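Local coordinates for protein aminotransferase class I and II (Streptococcus suis 89/1591, PDB 3OP7) that carries pyridoxal phosphate as a Schiff base on a lysine and probably transfers amino groups between amino acids and 2-oxo acids, at residues 10-15 / 337-342; 163-168 / 345-350; 282-287 / 355-360; 320-325 / 365-370; 324-327 / 331-334. All coordinates share one frame; numbering follows the deposited sequence.

In the fold
Contact 2 is the one at the active site: N165 binds the pyridoxal phosphate-lysine at position 222, and the side chain of R347 lies about 6 Å from an unidentified ligand. Contact 1, centred about 12 Å away, adjoins it through F340, whose ring packs on R347 and P166. Contacts 4 and 5 share helix 319-330 and have centres about 7 Å apart; contact 1 joins this group because R339 also pairs with E320, and W12 reaches L334. Contacts 3 and 4 use successive parts of helix 354-368, about 19 Å apart between centres. Contact 3 is tied to the segment 345-350 of contact 2 by a hydrogen bond from N284 to F350.

Contact 1: residues 10-15 / 337-342; sequences EEWLNV and GNRFER
E11 OE1 is held by two nitrogens of a single guanidinium group. R339 NH1 lies 2.6 Å from E11 OE1, and R339 NH2 reaches the same E11 OE1 at 2.9 Å. The arginine comes end-on and meets the oxygen nearly along its C-O bond; the NH1 bond is the straighter of the two. Carboxylate and guanidinium planes are only 9° apart, so both donors work within one common plane. The glutamate gets there by a bend at its second torsion (chi2 -85°), which swings the carboxylate back toward the arginine.

W12 packs against the guanidinium from another direction. Its CB sits over one face, 3.8 Å from R339 NH1 and offset toward the rim, while the indole presents an edge, with CE3 3.8 Å from R339 NH2. Indole and guanidinium planes differ by 67°. Tryptophan suits the place because its NE1 also binds L334 O, which satisfies its N-H and fixes which way the ring is turned. Arginine suits its own because it has donors to spare: R339 NE pairs with E320 and NH1 also binds G8 O.

On its other side helix 8-16 meets the second subunit, where E10 binds D249 of that chain. The arrangement is a salt bridge clasping an N-terminal helix to the turn between strands 335-336 and 345-348, consistent with dimeric fold type I aminotransferases, in which the N-terminal segment packs on the small domain.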
# COMPACT_ATOMS: atom_id res chain seq x y z
N GLU A 10 -15.35 5.20 3.48
CA GLU A 10 -15.14 4.55 2.17
C GLU A 10 -16.41 3.94 1.55
O GLU A 10 -16.73 4.14 0.36
CB GLU A 10 -14.02 3.46 2.30
CG GLU A 10 -13.67 2.81 0.99
CD GLU A 10 -12.52 1.76 1.12
OE1 GLU A 10 -12.10 1.49 2.24
OE2 GLU A 10 -12.09 1.25 0.06
N GLU A 11 -17.16 3.19 2.35
CA GLU A 11 -18.35 2.53 1.87
C GLU A 11 -19.36 3.62 1.41
O GLU A 11 -19.98 3.51 0.36
CB GLU A 11 -18.95 1.67 3.00
CG GLU A 11 -20.11 0.74 2.54
CD GLU A 11 -21.49 1.42 2.52
OE1 GLU A 11 -21.68 2.43 3.25
OE2 GLU A 11 -22.39 0.96 1.75
N TRP A 12 -19.49 4.67 2.21
CA TRP A 12 -20.39 5.78 1.85
C TRP A 12 -19.98 6.40 0.52
O TRP A 12 -20.82 6.53 -0.37
CB TRP A 12 -20.36 6.85 2.94
CG TRP A 12 -21.07 8.10 2.56
CD1 TRP A 12 -20.50 9.26 2.13
CD2 TRP A 12 -22.47 8.35 2.66
NE1 TRP A 12 -21.48 10.22 1.90
CE2 TRP A 12 -22.70 9.67 2.21
CE3 TRP A 12 -23.56 7.55 3.01
CZ2 TRP A 12 -23.99 10.22 2.15
CZ3 TRP A 12 -24.84 8.10 2.97
CH2 TRP A 12 -25.04 9.42 2.52
N LEU A 13 -18.70 6.77 0.40
CA LEU A 13 -18.18 7.35 -0.85
C LEU A 13 -18.29 6.37 -2.03
O LEU A 13 -18.69 6.79 -3.13
CB LEU A 13 -16.76 7.87 -0.69
CG LEU A 13 -16.59 9.00 0.32
CD1 LEU A 13 -15.15 9.37 0.58
CD2 LEU A 13 -17.45 10.25 -0.09
N ASN A 14 -17.93 5.09 -1.83
CA ASN A 14 -18.09 4.11 -2.91
C ASN A 14 -19.50 4.15 -3.52
O ASN A 14 -19.68 4.13 -4.75
CB ASN A 14 -17.83 2.68 -2.43
CG ASN A 14 -16.37 2.38 -2.22
OD1 ASN A 14 -15.48 3.08 -2.71
ND2 ASN A 14 -16.11 1.31 -1.48
N VAL A 15 -20.52 4.20 -2.65
CA VAL A 15 -21.91 4.14 -3.10
C VAL A 15 -22.36 5.47 -3.74
O VAL A 15 -23.08 5.45 -4.75
CB VAL A 15 -22.88 3.73 -1.98
CG1 VAL A 15 -24.36 3.83 -2.44
CG2 VAL A 15 -22.60 2.33 -1.50
N GLY A 337 -22.66 12.08 10.03
CA GLY A 337 -21.93 11.92 11.27
C GLY A 337 -21.93 10.53 11.88
O GLY A 337 -21.00 10.19 12.59
N ASN A 338 -22.97 9.75 11.61
CA ASN A 338 -23.04 8.36 12.07
C ASN A 338 -21.90 7.51 11.53
O ASN A 338 -21.56 6.49 12.13
CB ASN A 338 -24.38 7.72 11.69
CG ASN A 338 -24.56 7.67 10.19
OD1 ASN A 338 -24.52 8.71 9.55
ND2 ASN A 338 -24.74 6.48 9.63
N ARG A 339 -21.29 7.92 10.41
CA ARG A 339 -20.12 7.21 9.88
C ARG A 339 -18.86 7.42 10.76
O ARG A 339 -17.84 6.71 10.56
CB ARG A 339 -19.83 7.62 8.43
CG ARG A 339 -20.97 7.36 7.43
CD ARG A 339 -21.28 5.88 7.35
NE ARG A 339 -22.37 5.47 6.47
CZ ARG A 339 -22.29 4.55 5.52
NH1 ARG A 339 -21.12 3.94 5.25
NH2 ARG A 339 -23.37 4.22 4.84
N PHE A 340 -18.94 8.37 11.68
CA PHE A 340 -17.95 8.63 12.74
C PHE A 340 -18.51 8.34 14.17
O PHE A 340 -17.95 8.78 15.17
CB PHE A 340 -17.45 10.09 12.64
CG PHE A 340 -17.10 10.53 11.25
CD1 PHE A 340 -18.07 11.08 10.42
CD2 PHE A 340 -15.81 10.37 10.74
CE1 PHE A 340 -17.76 11.47 9.11
CE2 PHE A 340 -15.50 10.74 9.43
CZ PHE A 340 -16.47 11.30 8.62
N GLU A 341 -19.62 7.60 14.25
CA GLU A 341 -20.34 7.35 15.47
C GLU A 341 -20.66 8.62 16.27
O GLU A 341 -20.73 8.60 17.49
CB GLU A 341 -19.68 6.27 16.36
CG GLU A 341 -20.74 5.54 17.27
CD GLU A 341 -20.15 4.47 18.22
OE1 GLU A 341 -18.93 4.21 18.16
OE2 GLU A 341 -20.93 3.91 19.04
N ARG A 342 -20.92 9.72 15.56
CA ARG A 342 -21.49 10.92 16.18
C ARG A 342 -22.58 11.47 15.29
O ARG A 342 -22.35 12.39 14.48
CB ARG A 342 -20.42 12.00 16.36
CG ARG A 342 -19.38 11.70 17.43
CD ARG A 342 -19.90 12.01 18.86
NE ARG A 342 -18.80 12.05 19.86
CZ ARG A 342 -18.19 10.98 20.35
NH1 ARG A 342 -18.57 9.76 19.94
NH2 ARG A 342 -17.20 11.12 21.28

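Contact 2: residues 163-168 / 345-350; sequences ANNPTG and YVRLGF
This is a buried polar contact in the active site, where the loop after strand 157-161 meets an arginine of strand 345-348. R347 NH1 donates to N165 OD1 at 3.0 Å, in the carbonyl plane and on a lone pair, although amide and guanidinium planes are turned 45° apart. The two donors N165 ND2 and R347 NH1 cannot bond to each other; a water accepts from both, at 3.2 Å from N165 ND2 and 2.8 Å from R347 NH1. Asparagine suits the place because its other end, ND2, also binds O3 of the cofactor-lysine at position 222. R347 thus stands in the second shell, behind N165; its position is consistent with that of the arginine which binds the substrate carboxylate in related aminotransferases.

P166, preceded by a cis peptide, directs its CB at the arginine, with P166 CB 3.6 Å from R347 CD. Beyond that, a bend at chi3 (73°) carries the guanidinium round to N165, while R347 NH2 binds A25 O.

F340 covers the same arginine stem. Strand 345-348 runs between strands 309-313 and 335-336 of the antiparallel sheet, and the 163-168 loop leads from the large mixed sheet into helix 173-184.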
# COMPACT_ATOMS: atom_id res chain seq x y z
N ALA A 163 -4.00 17.66 13.20
CA ALA A 163 -5.42 17.84 13.62
C ALA A 163 -6.30 16.66 13.35
O ALA A 163 -5.96 15.81 12.53
CB ALA A 163 -6.00 19.08 12.91
N ASN A 164 -7.48 16.60 13.98
CA ASN A 164 -8.30 15.37 13.92
C ASN A 164 -9.26 15.36 12.73
O ASN A 164 -9.78 16.37 12.36
CB ASN A 164 -9.13 15.23 15.21
CG ASN A 164 -9.68 13.80 15.38
OD1 ASN A 164 -9.18 12.82 14.80
ND2 ASN A 164 -10.73 13.67 16.18
N ASN A 165 -9.48 14.19 12.15
CA ASN A 165 -10.54 13.94 11.15
C ASN A 165 -11.65 13.23 11.92
O ASN A 165 -11.45 12.06 12.32
CB ASN A 165 -9.96 13.05 10.03
CG ASN A 165 -10.93 12.79 8.90
OD1 ASN A 165 -12.12 12.82 9.07
ND2 ASN A 165 -10.39 12.46 7.73
N PRO A 166 -12.85 13.84 12.04
CA PRO A 166 -13.45 14.89 11.20
C PRO A 166 -13.50 16.31 11.68
O PRO A 166 -13.92 17.20 10.94
CB PRO A 166 -14.88 14.35 11.05
CG PRO A 166 -15.18 13.86 12.48
CD PRO A 166 -13.87 13.27 12.96
N THR A 167 -13.10 16.56 12.93
CA THR A 167 -13.35 17.83 13.59
C THR A 167 -12.46 19.00 13.21
O THR A 167 -12.88 20.16 13.30
CB THR A 167 -13.22 17.69 15.12
OG1 THR A 167 -11.86 17.32 15.44
CG2 THR A 167 -14.23 16.65 15.65
N GLY A 168 -11.24 18.71 12.76
CA GLY A 168 -10.31 19.77 12.43
C GLY A 168 -9.68 20.40 13.65
O GLY A 168 -8.97 21.41 13.51
N TYR A 345 -24.41 15.37 13.23
CA TYR A 345 -23.37 16.16 12.59
C TYR A 345 -23.11 15.64 11.18
O TYR A 345 -23.36 14.46 10.87
CB TYR A 345 -22.05 16.04 13.37
CG TYR A 345 -22.09 16.51 14.79
CD1 TYR A 345 -22.56 15.68 15.79
CD2 TYR A 345 -21.64 17.78 15.15
CE1 TYR A 345 -22.60 16.11 17.12
CE2 TYR A 345 -21.71 18.23 16.48
CZ TYR A 345 -22.17 17.38 17.45
OH TYR A 345 -22.25 17.77 18.79
N VAL A 346 -22.48 16.48 10.36
CA VAL A 346 -22.00 16.06 9.03
C VAL A 346 -20.54 16.51 8.87
O VAL A 346 -20.18 17.55 9.41
CB VAL A 346 -22.88 16.69 7.93
CG1 VAL A 346 -24.31 16.17 8.03
CG2 VAL A 346 -22.88 18.23 8.01
N ARG A 347 -19.69 15.72 8.21
CA ARG A 347 -18.35 16.16 7.83
C ARG A 347 -18.45 16.94 6.49
O ARG A 347 -19.01 16.42 5.51
CB ARG A 347 -17.37 15.03 7.70
CG ARG A 347 -15.95 15.57 7.66
CD ARG A 347 -15.00 14.49 7.45
NE ARG A 347 -15.08 14.01 6.07
CZ ARG A 347 -14.32 13.03 5.58
NH1 ARG A 347 -13.46 12.36 6.37
NH2 ARG A 347 -14.46 12.70 4.30
N LEU A 348 -17.97 18.18 6.51
CA LEU A 348 -18.00 19.10 5.37
C LEU A 348 -16.55 19.50 4.98
O LEU A 348 -15.83 20.09 5.79
CB LEU A 348 -18.80 20.33 5.78
CG LEU A 348 -19.22 21.24 4.63
CD1 LEU A 348 -20.47 22.00 5.06
CD2 LEU A 348 -18.11 22.18 4.15
N GLY A 349 -16.12 19.17 3.77
CA GLY A 349 -14.79 19.52 3.31
C GLY A 349 -14.89 20.79 2.47
O GLY A 349 -15.48 20.78 1.39
N PHE A 350 -14.31 21.88 2.96
CA PHE A 350 -14.56 23.18 2.36
C PHE A 350 -13.44 23.75 1.48
O PHE A 350 -13.61 24.84 0.92
CB PHE A 350 -14.88 24.21 3.46
CG PHE A 350 -13.75 24.44 4.42
CD1 PHE A 350 -13.61 23.66 5.56
CD2 PHE A 350 -12.79 25.41 4.16
CE1 PHE A 350 -12.51 23.85 6.44
CE2 PHE A 350 -11.72 25.61 5.03
CZ PHE A 350 -11.59 24.84 6.18
O HOH W 1 -11.46 10.78 5.19

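Contact 3: residues 282-287 / 355-360; sequences EENLAI and ETLIKG
I287 overlaps both L357 and I358 with one methyl branch, CG2. That methyl lies 4.0 Å from L357 CD2 and 4.1 Å from I358 CG1, so it rests between two successive residues of the opposing helix. I287 and L357 run alongside but head opposite ways, whereas I287 and I358 lie nearly perpendicular, with CD1 of I287 and CD1 of I358 4.2 Å apart. With CG2 of I287 anti to the backbone N, the longer branch runs the other way and brings only its CD1 near I358 CD1.

L357 reaches farther inward. Its CD2 sits 3.6 Å from N284 O and 3.9 Å from N284 CB, packing on the backbone of the other helix as well as on its side chains. Branched aliphatic residues suit this seam, since they bridge axes 10.7 Å apart without needing polar partners.

N284 has such partners: its ND2 binds F350 O and its OD1 accepts from Q354 NE2. A buried amide is thus satisfied beside the apolar pairs, fastening helix 270-294 to F350 in the preceding loop and to Q354 at the start of helix 354-368, while L357 also packs on F350.

The segments run almost parallel, at 8°. They make an apolar helix-helix seam beside the antiparallel sheet, consistent with the alpha/beta small domain of fold type I aminotransferases.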
# COMPACT_ATOMS: atom_id res chain seq x y z
N GLU A 282 -8.06 29.98 3.98
CA GLU A 282 -8.59 31.17 4.64
C GLU A 282 -9.80 31.76 3.92
O GLU A 282 -10.79 32.07 4.54
CB GLU A 282 -7.50 32.25 4.79
CG GLU A 282 -6.30 31.77 5.62
CD GLU A 282 -5.23 32.84 5.80
OE1 GLU A 282 -5.26 33.84 5.07
OE2 GLU A 282 -4.35 32.67 6.67
N GLU A 283 -9.73 31.86 2.60
CA GLU A 283 -10.86 32.39 1.84
C GLU A 283 -12.11 31.49 1.91
O GLU A 283 -13.23 32.00 2.04
CB GLU A 283 -10.44 32.61 0.38
CG GLU A 283 -9.43 33.74 0.27
CD GLU A 283 -8.94 33.97 -1.15
OE1 GLU A 283 -9.67 33.64 -2.12
OE2 GLU A 283 -7.80 34.50 -1.29
N ASN A 284 -11.92 30.17 1.82
CA ASN A 284 -13.05 29.25 1.88
C ASN A 284 -13.57 29.09 3.30
O ASN A 284 -14.80 29.06 3.52
CB ASN A 284 -12.70 27.90 1.25
CG ASN A 284 -12.56 27.99 -0.21
OD1 ASN A 284 -12.38 29.08 -0.75
ND2 ASN A 284 -12.67 26.86 -0.91
N LEU A 285 -12.68 29.12 4.28
CA LEU A 285 -13.13 29.10 5.67
C LEU A 285 -13.95 30.35 5.99
O LEU A 285 -14.96 30.25 6.71
CB LEU A 285 -11.97 28.92 6.64
CG LEU A 285 -12.32 28.63 8.10
CD1 LEU A 285 -13.43 27.60 8.27
CD2 LEU A 285 -11.09 28.23 8.83
N ALA A 286 -13.55 31.52 5.48
CA ALA A 286 -14.34 32.75 5.74
C ALA A 286 -15.76 32.64 5.16
O ALA A 286 -16.71 33.12 5.74
CB ALA A 286 -13.63 34.01 5.22
N ILE A 287 -15.88 31.97 4.02
CA ILE A 287 -17.18 31.74 3.39
C ILE A 287 -18.04 30.80 4.25
O ILE A 287 -19.23 31.07 4.49
CB ILE A 287 -16.98 31.16 1.97
CG1 ILE A 287 -16.46 32.26 1.04
CG2 ILE A 287 -18.27 30.59 1.40
CD1 ILE A 287 -16.00 31.71 -0.29
N GLU A 355 -16.36 27.90 -5.95
CA GLU A 355 -17.66 27.97 -6.62
C GLU A 355 -18.58 26.83 -6.20
O GLU A 355 -19.81 27.00 -6.05
CB GLU A 355 -17.47 27.89 -8.15
CG GLU A 355 -16.81 29.12 -8.78
CD GLU A 355 -15.32 28.91 -9.07
OE1 GLU A 355 -14.62 28.30 -8.23
OE2 GLU A 355 -14.87 29.36 -10.14
N THR A 356 -17.96 25.65 -6.09
CA THR A 356 -18.65 24.41 -5.72
C THR A 356 -19.07 24.50 -4.24
O THR A 356 -20.20 24.12 -3.92
CB THR A 356 -17.82 23.15 -6.03
OG1 THR A 356 -17.68 23.00 -7.45
CG2 THR A 356 -18.50 21.89 -5.47
N LEU A 357 -18.19 25.06 -3.38
CA LEU A 357 -18.53 25.32 -1.97
C LEU A 357 -19.74 26.20 -1.90
O LEU A 357 -20.71 25.85 -1.21
CB LEU A 357 -17.38 25.98 -1.18
CG LEU A 357 -17.67 26.30 0.31
CD1 LEU A 357 -18.02 25.00 1.10
CD2 LEU A 357 -16.51 27.06 1.03
N ILE A 358 -19.70 27.34 -2.60
CA ILE A 358 -20.79 28.32 -2.50
C ILE A 358 -22.12 27.71 -2.92
O ILE A 358 -23.13 27.90 -2.24
CB ILE A 358 -20.49 29.61 -3.30
CG1 ILE A 358 -19.38 30.40 -2.59
CG2 ILE A 358 -21.74 30.49 -3.40
CD1 ILE A 358 -18.82 31.59 -3.39
N LYS A 359 -22.12 26.99 -4.03
CA LYS A 359 -23.36 26.39 -4.53
C LYS A 359 -23.84 25.27 -3.59
O LYS A 359 -25.03 25.18 -3.28
CB LYS A 359 -23.16 25.88 -5.98
CG LYS A 359 -24.41 25.26 -6.64
CD LYS A 359 -25.70 26.10 -6.53
CE LYS A 359 -25.60 27.43 -7.25
NZ LYS A 359 -26.89 28.18 -7.32
N GLY A 360 -22.90 24.46 -3.12
CA GLY A 360 -23.20 23.40 -2.16
C GLY A 360 -23.90 23.96 -0.93
O GLY A 360 -24.95 23.44 -0.51

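Contact 4: residues 320-325 / 365-370; sequences EDFCLQ and SQFLRR
F322 and F367 form a T-shaped (edge-to-face) pair, the edge of F367 pointing at the face of F322. Their planes stand 69° apart with centroids 5.0 Å from each other. CE2 of F367 hovers 3.6 Å above the plane of F322, over its centre, so a weakly positive ring C-H faces the electron-rich pi cloud. Both rings are anti to their backbone N (chi1 179° for F322, -168° for F367), which carries each ring out toward the other helix, the two side chains passing with opposite headings.

L368 completes the neighbourhood of the F322 ring. Its CD2 meets F322 CZ at 3.9 Å, at the edge and near the ring plane, with one methyl of the branched leucine.

Q325 belongs to the same helix as F322, one turn on, and its side chain stands roughly square to that of F367. Both its CB and its NE2 lie against F367 CZ, Q325 CB at 3.6 Å from F367 CZ. Phenylalanine suits this buried place because it has no polar atoms to satisfy.

F367 is also in edge-to-face contact with F371. The result is a buried interface between helices 319-330 and 354-368 of the C-terminal small domain, consistent with a fold type I aminotransferase.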
# COMPACT_ATOMS: atom_id res chain seq x y z
N GLU A 320 -27.62 10.13 8.24
CA GLU A 320 -27.49 9.32 7.02
C GLU A 320 -28.73 9.53 6.14
O GLU A 320 -28.61 9.74 4.94
CB GLU A 320 -27.25 7.85 7.35
CG GLU A 320 -27.24 6.92 6.11
CD GLU A 320 -25.95 6.11 5.93
OE1 GLU A 320 -25.00 6.22 6.72
OE2 GLU A 320 -25.88 5.39 4.90
N ASP A 321 -29.91 9.54 6.73
CA ASP A 321 -31.12 9.81 5.96
C ASP A 321 -31.09 11.27 5.42
O ASP A 321 -31.46 11.53 4.26
CB ASP A 321 -32.37 9.63 6.83
CG ASP A 321 -32.60 8.17 7.30
OD1 ASP A 321 -31.89 7.23 6.90
OD2 ASP A 321 -33.56 7.97 8.08
N PHE A 322 -30.67 12.22 6.26
CA PHE A 322 -30.61 13.63 5.88
C PHE A 322 -29.69 13.81 4.68
O PHE A 322 -30.03 14.46 3.69
CB PHE A 322 -30.07 14.44 7.05
CG PHE A 322 -29.93 15.91 6.79
CD1 PHE A 322 -28.77 16.43 6.25
CD2 PHE A 322 -30.93 16.78 7.18
CE1 PHE A 322 -28.62 17.79 6.05
CE2 PHE A 322 -30.79 18.15 6.99
CZ PHE A 322 -29.65 18.66 6.43
N CYS A 323 -28.50 13.24 4.77
CA CYS A 323 -27.54 13.35 3.68
C CYS A 323 -27.96 12.60 2.40
O CYS A 323 -27.65 13.06 1.30
CB CYS A 323 -26.17 12.87 4.12
SG CYS A 323 -25.35 14.01 5.31
N LEU A 324 -28.63 11.45 2.54
CA LEU A 324 -29.17 10.72 1.38
C LEU A 324 -30.22 11.57 0.66
O LEU A 324 -30.23 11.67 -0.56
CB LEU A 324 -29.80 9.38 1.80
CG LEU A 324 -28.88 8.23 2.24
CD1 LEU A 324 -29.72 7.16 2.99
CD2 LEU A 324 -28.13 7.63 1.05
N GLN A 325 -31.10 12.17 1.45
CA GLN A 325 -32.14 13.03 0.89
C GLN A 325 -31.57 14.28 0.24
O GLN A 325 -32.00 14.65 -0.84
CB GLN A 325 -33.11 13.44 1.98
CG GLN A 325 -34.01 12.34 2.44
CD GLN A 325 -35.09 12.85 3.40
OE1 GLN A 325 -35.53 12.12 4.29
NE2 GLN A 325 -35.50 14.10 3.22
N SER A 365 -28.65 25.17 2.37
CA SER A 365 -29.61 26.10 3.01
C SER A 365 -31.03 25.97 2.45
O SER A 365 -32.01 26.09 3.19
CB SER A 365 -29.14 27.56 2.88
OG SER A 365 -27.99 27.75 3.68
N GLN A 366 -31.14 25.72 1.14
CA GLN A 366 -32.44 25.44 0.51
C GLN A 366 -33.11 24.22 1.13
O GLN A 366 -34.30 24.25 1.46
CB GLN A 366 -32.27 25.19 -1.00
CG GLN A 366 -32.27 26.44 -1.90
CD GLN A 366 -32.12 26.04 -3.36
OE1 GLN A 366 -32.72 25.06 -3.80
NE2 GLN A 366 -31.30 26.77 -4.12
N PHE A 367 -32.33 23.15 1.28
CA PHE A 367 -32.80 21.92 1.91
C PHE A 367 -33.22 22.19 3.35
O PHE A 367 -34.30 21.77 3.78
CB PHE A 367 -31.69 20.86 1.84
CG PHE A 367 -32.15 19.48 2.21
CD1 PHE A 367 -33.20 18.87 1.53
CD2 PHE A 367 -31.52 18.78 3.23
CE1 PHE A 367 -33.63 17.58 1.87
CE2 PHE A 367 -31.95 17.50 3.58
CZ PHE A 367 -32.99 16.90 2.90
N LEU A 368 -32.40 22.95 4.08
CA LEU A 368 -32.68 23.26 5.50
C LEU A 368 -33.94 24.08 5.73
O LEU A 368 -34.58 23.93 6.78
CB LEU A 368 -31.48 23.95 6.16
CG LEU A 368 -30.29 23.04 6.49
CD1 LEU A 368 -29.02 23.85 6.63
CD2 LEU A 368 -30.56 22.22 7.76
N ARG A 369 -34.33 24.93 4.78
CA ARG A 369 -35.62 25.66 4.90
C ARG A 369 -36.84 24.70 4.97
O ARG A 369 -37.88 25.07 5.50
CB ARG A 369 -35.80 26.69 3.77
CG ARG A 369 -35.08 28.04 4.05
N ARG A 370 -36.69 23.46 4.48
CA ARG A 370 -37.72 22.43 4.60
C ARG A 370 -37.95 21.93 6.05
O ARG A 370 -38.99 21.31 6.32
CB ARG A 370 -37.44 21.23 3.67
CG ARG A 370 -37.20 21.59 2.19

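Contact 5: residues 324-327 / 331-334; sequences LQLL and GVLL
The L327 carbonyl is the flat group that G331 N approaches from above its plane, at 2.9 Å from L327 O, with the donor lifted 40° out of that plane and the N-H...O angle only 133°. G331 CA follows at 3.1 Å from L327 O. L327 CA lies 3.5 Å from V332 O, and L326 CD2 lies 3.7 Å from V332 O. G331 is the first residue after the helix, with a positive phi (72°) that glycine readily adopts, and the chain can turn sharply from helix into strand.

Having reversed, the strand lays its side chains along the helix it left. L326 CG packs 3.7 Å from V332 CB, and L326 CD2 reaches L334 CD1 at 3.6 Å; both pairs meet at a slant. L333 points to the other side of the strand, where the L333 and L327 side chains run alongside in the same direction, CD1 of L333 3.9 Å from CD2 of L327. The touching residues are all buried, and leucine and valine pack there with no polar side-chain atom to satisfy.

Strand 332-333 pairs in parallel with strand 22-23. Helix 8-16 covers L327 and L333, helix 354-368 covers L326 and V332, and strand 345-348 underlies L334.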
# COMPACT_ATOMS: atom_id res chain seq x y z
N LEU A 324 -28.63 11.45 2.54
CA LEU A 324 -29.17 10.72 1.38
C LEU A 324 -30.22 11.57 0.66
O LEU A 324 -30.23 11.67 -0.56
CB LEU A 324 -29.80 9.38 1.80
CG LEU A 324 -28.88 8.23 2.24
CD1 LEU A 324 -29.72 7.16 2.99
CD2 LEU A 324 -28.13 7.63 1.05
N GLN A 325 -31.10 12.17 1.45
CA GLN A 325 -32.14 13.03 0.89
C GLN A 325 -31.57 14.28 0.24
O GLN A 325 -32.00 14.65 -0.84
CB GLN A 325 -33.11 13.44 1.98
CG GLN A 325 -34.01 12.34 2.44
CD GLN A 325 -35.09 12.85 3.40
OE1 GLN A 325 -35.53 12.12 4.29
NE2 GLN A 325 -35.50 14.10 3.22
N LEU A 326 -30.62 14.93 0.91
CA LEU A 326 -29.93 16.10 0.33
C LEU A 326 -29.26 15.74 -1.00
O LEU A 326 -29.33 16.49 -1.99
CB LEU A 326 -28.88 16.62 1.32
CG LEU A 326 -27.94 17.71 0.81
CD1 LEU A 326 -28.70 19.04 0.65
CD2 LEU A 326 -26.73 17.82 1.73
N LEU A 327 -28.63 14.58 -1.02
CA LEU A 327 -27.98 14.10 -2.24
C LEU A 327 -29.02 13.88 -3.36
O LEU A 327 -28.84 14.38 -4.47
CB LEU A 327 -27.18 12.82 -1.96
CG LEU A 327 -26.46 12.16 -3.14
CD1 LEU A 327 -25.40 13.11 -3.69
CD2 LEU A 327 -25.79 10.84 -2.69
N GLY A 331 -28.30 17.13 -5.04
CA GLY A 331 -27.02 16.70 -5.54
C GLY A 331 -25.81 17.09 -4.70
O GLY A 331 -24.70 17.02 -5.20
N VAL A 332 -26.02 17.47 -3.44
CA VAL A 332 -24.94 17.89 -2.55
C VAL A 332 -24.46 16.69 -1.72
O VAL A 332 -25.26 15.98 -1.09
CB VAL A 332 -25.40 19.03 -1.57
CG1 VAL A 332 -24.28 19.43 -0.61
CG2 VAL A 332 -25.92 20.26 -2.33
N LEU A 333 -23.17 16.42 -1.76
CA LEU A 333 -22.62 15.28 -1.03
C LEU A 333 -21.84 15.76 0.18
O LEU A 333 -20.94 16.59 0.06
CB LEU A 333 -21.74 14.41 -1.91
CG LEU A 333 -21.26 13.07 -1.28
CD1 LEU A 333 -22.43 12.09 -1.12
CD2 LEU A 333 -20.13 12.46 -2.09
N LEU A 334 -22.23 15.21 1.34
CA LEU A 334 -21.56 15.38 2.62
C LEU A 334 -21.26 13.97 3.11
O LEU A 334 -21.70 12.99 2.47
CB LEU A 334 -22.51 16.07 3.61
CG LEU A 334 -22.86 17.55 3.34
CD1 LEU A 334 -24.06 17.99 4.17
CD2 LEU A 334 -21.66 18.39 3.68